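Local coordinates for VP24 (White spot syndrome virus, PDB 5HLJ), which is a major envelope protein of the virion, probably held in the viral membrane by a transmembrane helix that accompanies its beta-rich domain, at residues A[99-105]-A[135-141]. Sequence-based numbering, arbitrary orientation.
Sequences NNTKRDI and TVLKKNR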
loop_
_atom_site.group_PDB
_atom_site.type_symbol
_atom_site.label_atom_id
_atom_site.label_comp_id
_atom_site.label_asym_id
_atom_site.label_seq_id
_atom_site.Cartn_x
_atom_site.Cartn_y
_atom_site.Cartn_z
ATOM N N ASN A 99 10.789 -21.274 0.121
ATOM C CA ASN A 99 9.570 -21.487 -0.634
ATOM C C ASN A 99 9.445 -22.955 -1.007
ATOM O O ASN A 99 10.071 -23.433 -1.967
ATOM C CB ASN A 99 9.539 -20.608 -1.893
ATOM C CG ASN A 99 8.308 -20.866 -2.763
ATOM O OD1 ASN A 99 7.348 -21.510 -2.332
ATOM N ND2 ASN A 99 8.333 -20.357 -3.997
ATOM N N ASN A 100 8.628 -23.667 -0.240
ATOM C CA ASN A 100 8.386 -25.076 -0.493
ATOM C C ASN A 100 6.956 -25.309 -0.992
ATOM O O ASN A 100 6.318 -26.280 -0.611
ATOM C CB ASN A 100 8.651 -25.903 0.770
ATOM C CG ASN A 100 8.943 -27.372 0.460
ATOM O OD1 ASN A 100 9.215 -27.748 -0.689
ATOM N ND2 ASN A 100 8.903 -28.199 1.488
ATOM N N THR A 101 6.463 -24.396 -1.825
ATOM C CA THR A 101 5.224 -24.597 -2.560
ATOM C C THR A 101 5.580 -25.117 -3.956
ATOM O O THR A 101 6.752 -25.327 -4.269
ATOM C CB THR A 101 4.377 -23.294 -2.673
ATOM O OG1 THR A 101 4.979 -22.393 -3.613
ATOM C CG2 THR A 101 4.246 -22.598 -1.326
ATOM N N LYS A 102 4.577 -25.323 -4.795
ATOM C CA LYS A 102 4.824 -25.853 -6.130
ATOM C C LYS A 102 5.084 -24.760 -7.170
ATOM O O LYS A 102 5.282 -25.061 -8.343
ATOM C CB LYS A 102 3.644 -26.713 -6.584
ATOM C CG LYS A 102 3.435 -27.993 -5.779
ATOM C CD LYS A 102 2.189 -28.727 -6.270
ATOM C CE LYS A 102 1.905 -29.996 -5.470
ATOM N NZ LYS A 102 0.631 -30.655 -5.909
ATOM N N ARG A 103 5.093 -23.495 -6.758
ATOM C CA ARG A 103 5.358 -22.421 -7.716
ATOM C C ARG A 103 6.230 -21.308 -7.173
ATOM O O ARG A 103 6.288 -21.075 -5.971
ATOM C CB ARG A 103 4.056 -21.809 -8.220
ATOM C CG ARG A 103 3.467 -22.547 -9.388
ATOM C CD ARG A 103 2.329 -21.775 -10.033
ATOM N NE ARG A 103 2.667 -20.409 -10.434
ATOM C CZ ARG A 103 1.920 -19.692 -11.271
ATOM N NH1 ARG A 103 0.813 -20.214 -11.776
ATOM N NH2 ARG A 103 2.273 -18.460 -11.614
ATOM N N ASP A 104 6.914 -20.639 -8.090
ATOM C CA ASP A 104 7.556 -19.370 -7.800
ATOM C C ASP A 104 6.541 -18.372 -7.236
ATOM O O ASP A 104 5.378 -18.352 -7.648
ATOM C CB ASP A 104 8.199 -18.806 -9.062
ATOM C CG ASP A 104 9.469 -19.551 -9.459
ATOM O OD1 ASP A 104 10.039 -19.215 -10.520
ATOM O OD2 ASP A 104 9.925 -20.437 -8.700
ATOM N N ILE A 105 6.993 -17.560 -6.286
ATOM C CA ILE A 105 6.181 -16.510 -5.684
ATOM C C ILE A 105 6.895 -15.177 -5.808
ATOM O O ILE A 105 8.094 -15.102 -5.549
ATOM C CB ILE A 105 5.922 -16.785 -4.201
ATOM C CG1 ILE A 105 5.141 -18.087 -4.027
ATOM C CG2 ILE A 105 5.218 -15.603 -3.557
ATOM C CD1 ILE A 105 5.070 -18.532 -2.603
ATOM N N THR A 135 10.670 -8.948 -5.271
ATOM C CA THR A 135 11.608 -10.044 -5.090
ATOM C C THR A 135 10.960 -11.381 -5.375
ATOM O O THR A 135 9.927 -11.707 -4.776
ATOM C CB THR A 135 12.136 -10.094 -3.653
ATOM O OG1 THR A 135 12.796 -8.863 -3.332
ATOM C CG2 THR A 135 13.086 -11.286 -3.472
ATOM N N VAL A 136 11.564 -12.161 -6.269
ATOM C CA VAL A 136 11.056 -13.491 -6.576
ATOM C C VAL A 136 11.543 -14.518 -5.544
ATOM O O VAL A 136 12.735 -14.607 -5.241
ATOM C CB VAL A 136 11.471 -13.953 -7.989
ATOM C CG1 VAL A 136 10.966 -15.380 -8.253
ATOM C CG2 VAL A 136 10.926 -13.002 -9.033
ATOM N N LEU A 137 10.609 -15.274 -4.978
ATOM C CA LEU A 137 10.982 -16.405 -4.142
ATOM C C LEU A 137 10.915 -17.669 -5.015
ATOM O O LEU A 137 9.837 -18.195 -5.299
ATOM C CB LEU A 137 10.070 -16.515 -2.915
ATOM C CG LEU A 137 9.815 -15.227 -2.111
ATOM C CD1 LEU A 137 8.721 -15.427 -1.039
ATOM C CD2 LEU A 137 11.078 -14.716 -1.463
ATOM N N LYS A 138 12.069 -18.122 -5.482
ATOM C CA LYS A 138 12.126 -19.318 -6.319
ATOM C C LYS A 138 11.705 -20.540 -5.492
ATOM O O LYS A 138 12.061 -20.654 -4.316
ATOM C CB LYS A 138 13.534 -19.502 -6.887
ATOM C CG LYS A 138 14.025 -18.330 -7.715
ATOM C CD LYS A 138 13.220 -18.197 -8.985
ATOM C CE LYS A 138 13.527 -19.345 -9.943
ATOM N NZ LYS A 138 12.876 -19.155 -11.267
ATOM N N LYS A 139 10.923 -21.428 -6.088
ATOM C CA LYS A 139 10.494 -22.626 -5.372
ATOM C C LYS A 139 11.630 -23.650 -5.190
ATOM O O LYS A 139 12.520 -23.759 -6.029
ATOM C CB LYS A 139 9.316 -23.273 -6.086
ATOM C CG LYS A 139 9.634 -23.842 -7.448
ATOM C CD LYS A 139 8.421 -24.600 -7.973
ATOM C CE LYS A 139 8.748 -25.319 -9.268
ATOM N NZ LYS A 139 9.438 -24.423 -10.227
ATOM N N ASN A 140 11.571 -24.384 -4.079
ATOM C CA ASN A 140 12.595 -25.350 -3.684
ATOM C C ASN A 140 13.917 -24.681 -3.415
ATOM O O ASN A 140 14.974 -25.308 -3.507
ATOM C CB ASN A 140 12.777 -26.440 -4.745
ATOM C CG ASN A 140 11.595 -27.372 -4.810
ATOM O OD1 ASN A 140 10.950 -27.508 -5.852
ATOM N ND2 ASN A 140 11.285 -28.004 -3.680
ATOM N N ARG A 141 13.857 -23.401 -3.077
ATOM C CA ARG A 141 15.068 -22.661 -2.826
ATOM C C ARG A 141 14.898 -21.801 -1.594
ATOM O O ARG A 141 13.780 -21.423 -1.236
ATOM C CB ARG A 141 15.434 -21.816 -4.046
ATOM C CG ARG A 141 16.914 -21.516 -4.142
ATOM C CD ARG A 141 17.224 -20.641 -5.334
ATOM N NE ARG A 141 16.866 -21.281 -6.603
ATOM C CZ ARG A 141 17.001 -20.688 -7.789
ATOM N NH1 ARG A 141 17.498 -19.453 -7.847
ATOM N NH2 ARG A 141 16.649 -21.328 -8.904
#
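The carbonyl oxygen of Leu137 is gripped from opposite faces of its plane, by Asn99 ND2 at 2.9 Å and by the backbone N of Ile105 at 3.1 Å. With CG anti to the backbone N (chi1 176°), Asn99 lays its amide inside the loop joining strands 90-99 and 105-114. There ND2 keeps both acceptors close to the amide plane, giving its second hydrogen to Arg103 O, while OD1 takes Thr101 OG1 on a lone pair and Thr101 N from above the plane, the latter closing an Asx turn. Asparagine suits this buried place because one flat group both donates and accepts. The backbone O of Asn99 receives Asn140 N at 2.8 Å, within the type II beta turn from Lys138 to Arg141.

Asp104 divides its carboxylate: OD2 meets Lys139 N at 3.0 Å, almost straight out along its C-O bond, whereas OD1 forms a salt bridge with Lys138 NZ, which comes on the syn side but 23° out of the carboxylate plane, and also accepts from Asn172. Lys138 reaches it by bending at chi2 and chi3, and Lys139 lays its CD against Lys102 O. Beyond, Ile105 and Leu137 form an antiparallel hydrogen-bonded pair, their apolar side chains on the same sheet face, Ile105 near Phe168 and Leu137 near Val107. Side-chain amide and carboxylate thus bind the two segments together where the pairing of Ile105 with Leu137 gives out, and the Lys138 ammonium, with the Lys139 N-H and Asn172, would be expected to favour an ionised Asp104.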